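Local coordinates for ABC transporter substrate binding protein (Ribose) (Agrobacterium vitis S4, PDB 4WT7) that probably delivers a carbohydrate or sugar alcohol to an ABC transporter, and binds D-allitol in the cleft between its two lobes, at residues G36-G41 / V78-T83; Q49-Q54 / P65-A70; R72-L77 / L99-P104. One frame throughout, in Å; residues are numbered along the deposited sequence.

Contact 1: G36-G41 / V78-T83; sequences GISTAG and VAQLQT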
# COMPACT_ATOMS: atom_id res chain seq x y z
N GLY A 36 3.53 -11.02 18.42
CA GLY A 36 4.11 -11.46 17.17
C GLY A 36 3.90 -10.37 16.13
O GLY A 36 2.77 -9.91 15.95
N ILE A 37 4.96 -9.94 15.44
CA ILE A 37 4.80 -8.94 14.39
C ILE A 37 5.36 -9.47 13.10
O ILE A 37 6.57 -9.60 12.98
CB ILE A 37 5.54 -7.64 14.75
CG1 ILE A 37 4.96 -7.02 16.02
CG2 ILE A 37 5.47 -6.60 13.60
CD1 ILE A 37 5.83 -5.97 16.57
N SER A 38 4.50 -9.76 12.14
CA SER A 38 4.88 -10.41 10.88
C SER A 38 4.57 -9.52 9.68
O SER A 38 3.43 -9.10 9.51
CB SER A 38 4.12 -11.74 10.70
OG SER A 38 4.34 -12.34 9.43
N THR A 39 5.58 -9.24 8.85
CA THR A 39 5.38 -8.43 7.64
C THR A 39 5.76 -9.24 6.40
O THR A 39 6.67 -10.05 6.45
CB THR A 39 6.20 -7.13 7.69
OG1 THR A 39 5.90 -6.33 6.55
CG2 THR A 39 7.68 -7.37 7.71
N ALA A 40 5.04 -9.03 5.29
CA ALA A 40 5.42 -9.67 4.03
C ALA A 40 6.84 -9.21 3.61
O ALA A 40 7.60 -9.99 3.05
CB ALA A 40 4.42 -9.35 2.95
N GLY A 41 7.19 -7.95 3.86
CA GLY A 41 8.54 -7.46 3.56
C GLY A 41 8.82 -6.12 4.22
O GLY A 41 7.95 -5.59 4.92
N VAL A 78 4.71 -17.82 5.17
CA VAL A 78 3.97 -18.92 5.77
C VAL A 78 4.79 -19.53 6.91
O VAL A 78 4.26 -19.80 7.99
CB VAL A 78 3.59 -19.97 4.69
CG1 VAL A 78 3.13 -21.27 5.31
CG2 VAL A 78 2.53 -19.40 3.80
N ALA A 79 6.09 -19.73 6.68
CA ALA A 79 6.89 -20.46 7.64
C ALA A 79 7.05 -19.66 8.91
O ALA A 79 7.08 -20.24 10.00
CB ALA A 79 8.25 -20.82 7.06
N GLN A 80 7.17 -18.34 8.80
CA GLN A 80 7.29 -17.50 10.00
C GLN A 80 5.98 -17.37 10.77
O GLN A 80 5.97 -17.27 12.01
CB GLN A 80 7.91 -16.14 9.66
CG GLN A 80 6.98 -15.15 8.89
CD GLN A 80 7.74 -13.94 8.38
OE1 GLN A 80 8.90 -14.06 8.07
NE2 GLN A 80 7.07 -12.79 8.28
N LEU A 81 4.85 -17.36 10.08
CA LEU A 81 3.57 -17.39 10.81
C LEU A 81 3.39 -18.69 11.57
O LEU A 81 2.84 -18.70 12.68
CB LEU A 81 2.40 -17.16 9.88
CG LEU A 81 2.32 -15.72 9.37
CD1 LEU A 81 1.50 -15.66 8.10
CD2 LEU A 81 1.73 -14.84 10.45
N GLN A 82 3.82 -19.80 10.99
CA GLN A 82 3.71 -21.08 11.68
C GLN A 82 4.51 -21.06 12.95
O GLN A 82 4.05 -21.48 13.99
CB GLN A 82 4.17 -22.22 10.78
CG GLN A 82 3.10 -22.56 9.81
CD GLN A 82 3.59 -23.40 8.63
OE1 GLN A 82 4.79 -23.51 8.35
NE2 GLN A 82 2.63 -23.97 7.93
N THR A 83 5.70 -20.49 12.87
CA THR A 83 6.54 -20.42 14.03
C THR A 83 5.92 -19.48 15.07
O THR A 83 5.95 -19.80 16.25
CB THR A 83 7.96 -19.91 13.69
OG1 THR A 83 8.64 -20.88 12.87
CG2 THR A 83 8.73 -19.64 14.97
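The flat carboxamide of Q80 reaches from helix 74-87 to S38 and T39 on strand 34-39, with the N-H edge of NE2 foremost. V68 CG2, from edge strand 64-69, lies over one face and A70 CB, from the loop just after that strand, over the other, so that the group is held like a card between two small apolar surfaces. At the amino edge, NE2 donates to S38 OG over 3.0 Å. This bond is nearly straight, 166° at the hydrogen, and the hydroxyl oxygen lies close to the amide plane. A weak second bond runs from NE2 to T39 O, 3.3 Å away. The Q80 chain sets out with CG between the backbone N and the carbonyl carbon (chi1 73°) and is extended beyond it, which carries the amide off the helix and across to the strand.

S38 OG is also hydrogen-bonded to OE1 of Q94 on the next strand, so this buried hydroxyl has a polar partner from the helix and another from the sheet. L81 adds an apolar wall: its CD2 methyl comes alongside the serine, 3.9 Å from S38 CB. T39 turns its CB away from the helix, and T39 OG1 instead donates to G41 O at 2.7 Å, a bond within the turn that ends the strand; the T39 side chain is about 8 Å from the allitol.

Helix and strand run antiparallel at 173°, and the axes of the two short segments approach to 9.2 Å. A helix packed antiparallel on a strand of a parallel sheet is characteristic of the Rossmann-like lobes of periplasmic sugar-binding proteins, where the C-terminal ends of the strands face the ligand cleft.

Contact 2: Q49-Q54 / P65-A70; sequences QAYNAQ and PLAVDA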
# COMPACT_ATOMS: atom_id res chain seq x y z
N GLN A 49 8.29 1.50 7.26
CA GLN A 49 7.68 2.42 8.25
C GLN A 49 6.64 1.77 9.20
O GLN A 49 6.67 1.94 10.41
CB GLN A 49 7.01 3.54 7.50
CG GLN A 49 7.97 4.47 6.79
CD GLN A 49 8.61 5.43 7.76
OE1 GLN A 49 7.92 6.20 8.46
NE2 GLN A 49 9.92 5.34 7.87
N ALA A 50 5.71 1.04 8.60
CA ALA A 50 4.66 0.35 9.34
C ALA A 50 5.23 -0.75 10.25
O ALA A 50 4.83 -0.91 11.38
CB ALA A 50 3.66 -0.27 8.30
N TYR A 51 6.15 -1.53 9.72
CA TYR A 51 6.85 -2.55 10.48
C TYR A 51 7.61 -1.95 11.65
O TYR A 51 7.36 -2.32 12.80
CB TYR A 51 7.76 -3.35 9.55
CG TYR A 51 8.49 -4.56 10.13
CD1 TYR A 51 7.79 -5.69 10.58
CD2 TYR A 51 9.88 -4.60 10.17
CE1 TYR A 51 8.45 -6.79 11.08
CE2 TYR A 51 10.56 -5.69 10.67
CZ TYR A 51 9.83 -6.79 11.11
OH TYR A 51 10.49 -7.89 11.59
N ASN A 52 8.53 -1.02 11.39
CA ASN A 52 9.28 -0.42 12.50
C ASN A 52 8.42 0.24 13.60
O ASN A 52 8.71 0.13 14.81
CB ASN A 52 10.32 0.58 11.97
CG ASN A 52 11.50 -0.13 11.33
OD1 ASN A 52 11.65 -1.33 11.49
ND2 ASN A 52 12.34 0.61 10.60
N ALA A 53 7.36 0.92 13.19
CA ALA A 53 6.52 1.64 14.14
C ALA A 53 5.75 0.68 15.01
O ALA A 53 5.37 1.03 16.12
CB ALA A 53 5.56 2.56 13.39
N GLN A 54 5.45 -0.52 14.51
CA GLN A 54 4.79 -1.51 15.35
C GLN A 54 5.78 -1.99 16.43
O GLN A 54 5.46 -2.08 17.62
CB GLN A 54 4.37 -2.73 14.52
CG GLN A 54 3.13 -2.59 13.73
CD GLN A 54 2.89 -3.80 12.85
OE1 GLN A 54 2.31 -4.79 13.29
NE2 GLN A 54 3.38 -3.75 11.61
N PRO A 65 8.22 -7.66 21.52
CA PRO A 65 7.88 -8.02 20.14
C PRO A 65 8.64 -9.23 19.64
O PRO A 65 9.82 -9.42 19.94
CB PRO A 65 8.28 -6.78 19.33
CG PRO A 65 9.30 -6.08 20.15
CD PRO A 65 8.99 -6.40 21.61
N LEU A 66 7.95 -10.07 18.87
CA LEU A 66 8.60 -11.15 18.16
C LEU A 66 8.42 -10.80 16.70
O LEU A 66 7.39 -11.10 16.10
CB LEU A 66 7.93 -12.50 18.44
CG LEU A 66 8.09 -13.15 19.81
CD1 LEU A 66 7.20 -12.55 20.89
CD2 LEU A 66 7.86 -14.66 19.68
N ALA A 67 9.43 -10.14 16.13
CA ALA A 67 9.27 -9.50 14.83
C ALA A 67 9.98 -10.29 13.73
O ALA A 67 11.18 -10.54 13.83
CB ALA A 67 9.74 -8.07 14.87
N VAL A 68 9.21 -10.63 12.72
CA VAL A 68 9.63 -11.51 11.65
C VAL A 68 9.27 -10.84 10.31
O VAL A 68 8.15 -10.31 10.11
CB VAL A 68 9.01 -12.95 11.80
CG1 VAL A 68 9.69 -13.72 12.88
CG2 VAL A 68 7.50 -12.89 12.06
N ASP A 69 10.29 -10.75 9.46
CA ASP A 69 10.21 -10.21 8.12
C ASP A 69 10.32 -11.31 7.04
O ASP A 69 11.29 -12.04 6.98
CB ASP A 69 11.37 -9.24 7.97
CG ASP A 69 11.41 -8.51 6.61
OD1 ASP A 69 10.59 -8.78 5.72
OD2 ASP A 69 12.31 -7.66 6.45
N ALA A 70 9.34 -11.38 6.15
CA ALA A 70 9.37 -12.46 5.17
C ALA A 70 10.30 -12.18 3.97
O ALA A 70 10.50 -13.07 3.15
CB ALA A 70 7.99 -12.76 4.71
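Y51 projects its phenol from helix 45-60 onto the backbone of A67, V68 and D69, within the beta-alpha-beta unit formed by strand 34-39, this helix and strand 64-69. Helix and edge strand run nearly antiparallel, at 163°, and their axes come no nearer than 10.3 Å, a gap that a long side chain has to bridge. The tyrosine CB is directed toward the strand and, with CG anti to the backbone N (chi1 -175°), the ring reaches it with its hydroxyl end.

The ring meets the strand obliquely, Y51 CE1 lying 3.7 Å from V68 O. A67 turns its methyl toward the helix, and A67 CB lies 4.0 Å from Y51 CZ. Y51 OH comes to 3.3 Å from A67 C and so rests against the peptide joining A67 to V68. The V68 amide is close to the hydroxyl as well, but the angle is poor for a bond; V68 takes part in backbone pairing with strand 34-39, and its CB points to the other side of the sheet, where the side chain packs on helix 74-87. D69 offers Y51 OH its CB at 4.0 Å. Its carboxylate is occupied elsewhere: OD2 is hydrogen-bonded to T42 OG1 and OD1 to G71 N.

One turn on, Q54 bends its amide back to its own helix. Q54 NE2 donates to A50 O over 3.2 Å from above the carbonyl plane, while Q54 N reaches the same oxygen from the opposite face.

Contact 3: R72-L77 / L99-P104; sequences RSDGKL and LTVIDP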
# COMPACT_ATOMS: atom_id res chain seq x y z
N ARG A 72 9.68 -10.81 1.44
CA ARG A 72 8.82 -10.89 0.26
C ARG A 72 8.87 -12.26 -0.41
O ARG A 72 8.67 -12.38 -1.60
CB ARG A 72 9.18 -9.79 -0.72
CG ARG A 72 8.66 -8.44 -0.31
CD ARG A 72 7.18 -8.38 -0.56
NE ARG A 72 6.59 -7.18 0.01
CZ ARG A 72 5.29 -6.89 -0.08
NH1 ARG A 72 4.44 -7.72 -0.68
NH2 ARG A 72 4.86 -5.74 0.44
N SER A 73 9.15 -13.27 0.39
CA SER A 73 8.97 -14.66 -0.00
C SER A 73 7.65 -15.17 0.57
O SER A 73 7.36 -14.99 1.75
CB SER A 73 10.15 -15.47 0.56
OG SER A 73 9.93 -16.85 0.45
N ASP A 74 6.83 -15.82 -0.27
CA ASP A 74 5.60 -16.41 0.24
C ASP A 74 5.91 -17.60 1.16
O ASP A 74 5.27 -17.80 2.18
CB ASP A 74 4.63 -16.78 -0.89
CG ASP A 74 3.94 -15.56 -1.49
OD1 ASP A 74 3.91 -14.50 -0.84
OD2 ASP A 74 3.44 -15.65 -2.63
N GLY A 75 6.93 -18.38 0.80
CA GLY A 75 7.33 -19.50 1.62
C GLY A 75 7.80 -19.09 2.99
O GLY A 75 7.45 -19.72 3.98
N LYS A 76 8.61 -18.03 3.06
CA LYS A 76 9.10 -17.54 4.35
C LYS A 76 7.93 -16.93 5.16
O LYS A 76 7.89 -17.04 6.38
CB LYS A 76 10.21 -16.51 4.17
CG LYS A 76 11.49 -17.11 3.57
CD LYS A 76 12.55 -16.06 3.14
CE LYS A 76 13.49 -15.59 4.28
NZ LYS A 76 12.86 -14.57 5.27
N LEU A 77 6.96 -16.35 4.47
CA LEU A 77 5.87 -15.70 5.17
C LEU A 77 5.03 -16.76 5.90
O LEU A 77 4.68 -16.62 7.09
CB LEU A 77 5.02 -14.94 4.18
CG LEU A 77 3.80 -14.20 4.73
CD1 LEU A 77 4.15 -13.37 5.94
CD2 LEU A 77 3.28 -13.35 3.60
N LEU A 99 -3.75 -12.04 0.28
CA LEU A 99 -4.75 -12.58 1.19
C LEU A 99 -4.86 -14.09 1.09
O LEU A 99 -4.84 -14.76 2.12
CB LEU A 99 -6.10 -11.91 0.94
CG LEU A 99 -7.21 -12.45 1.85
CD1 LEU A 99 -6.91 -12.17 3.32
CD2 LEU A 99 -8.56 -11.86 1.47
N THR A 100 -4.94 -14.64 -0.12
CA THR A 100 -5.04 -16.10 -0.23
C THR A 100 -3.81 -16.82 0.31
O THR A 100 -3.93 -17.94 0.78
CB THR A 100 -5.31 -16.61 -1.67
OG1 THR A 100 -4.26 -16.18 -2.54
CG2 THR A 100 -6.61 -16.08 -2.16
N VAL A 101 -2.64 -16.19 0.30
CA VAL A 101 -1.45 -16.85 0.83
C VAL A 101 -1.48 -16.97 2.35
O VAL A 101 -1.15 -18.01 2.92
CB VAL A 101 -0.16 -16.08 0.49
CG1 VAL A 101 1.05 -16.69 1.19
CG2 VAL A 101 0.05 -16.07 -1.00
N ILE A 102 -1.83 -15.87 3.00
CA ILE A 102 -1.74 -15.85 4.44
C ILE A 102 -3.03 -16.33 5.14
O ILE A 102 -2.98 -16.80 6.25
CB ILE A 102 -1.38 -14.50 4.92
CG1 ILE A 102 -2.27 -13.44 4.31
CG2 ILE A 102 0.05 -14.24 4.51
CD1 ILE A 102 -1.96 -12.03 4.80
N ASP A 103 -4.17 -16.21 4.49
CA ASP A 103 -5.44 -16.45 5.18
C ASP A 103 -5.50 -17.80 5.92
O ASP A 103 -6.02 -17.87 7.04
CB ASP A 103 -6.60 -16.31 4.21
CG ASP A 103 -7.68 -15.39 4.72
OD1 ASP A 103 -7.48 -14.72 5.75
OD2 ASP A 103 -8.73 -15.31 4.04
N PRO A 104 -5.00 -18.88 5.31
CA PRO A 104 -5.08 -20.14 6.08
C PRO A 104 -4.32 -20.07 7.40
O PRO A 104 -4.65 -20.76 8.40
CB PRO A 104 -4.42 -21.16 5.13
CG PRO A 104 -4.81 -20.63 3.73
CD PRO A 104 -4.72 -19.11 3.87
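L77 and I102 meet methyl to methyl, L77 CD2 lying 3.5 Å from I102 CG2, tighter than ordinary van der Waals contact. L77 CG stands anti to the backbone N (chi1 179°), which sets CD2 against I102. The two side chains cross obliquely, and the same I102 methyl is 3.8 Å from L77 CG. A turn earlier on helix 74-87, D74 lies across V101 at about a right angle. V101 CG2 approaches D74 OD2 to 3.8 Å, while V101 CG1 is 4.1 Å from D74 CG, so both methyls of the fork face the carboxylate.

In the next shell, L77 and I102 both rest on Q94 of strand 91-95, while V78 and L81 extend the apolar packing along the helix pair. The start of helix 74-87 is fixed by S73 at the N-cap: S73 OG accepts from K76 N at 3.2 Å, 166° at the hydrogen. One residue before the cap, R72 touches the allitol and forms a salt bridge with D47, another pocket residue.

Across the contact the chemistry is almost wholly dispersive. The exposed D74 carboxylate gains apolar cover from V101, and its negative charge, in the first helical turn, would probably be eased by the helix N-terminus.

Helix 74-87, in contacts 1 and 3, and helix 45-60, in contact 2, cover opposite faces of one parallel sheet. Contacts 1 and 2, with centres about 10 Å apart, are joined by neighbouring strands through backbone pairs such as I37 N to L66 O at 2.8 Å. Contacts 1 and 3 share helix 74-87, and their centres are about 8 Å apart; A40 O and R72 N lie 2.8 Å from each other. Contacts 2 and 3, about 16 Å apart between centres, meet where A70 CB packs on L77 CA. Contact 3 reaches the allitol through R72, whereas the side chains of T39 in contact 1 and Y51 in contact 2 stay about 8 and 11 Å from it.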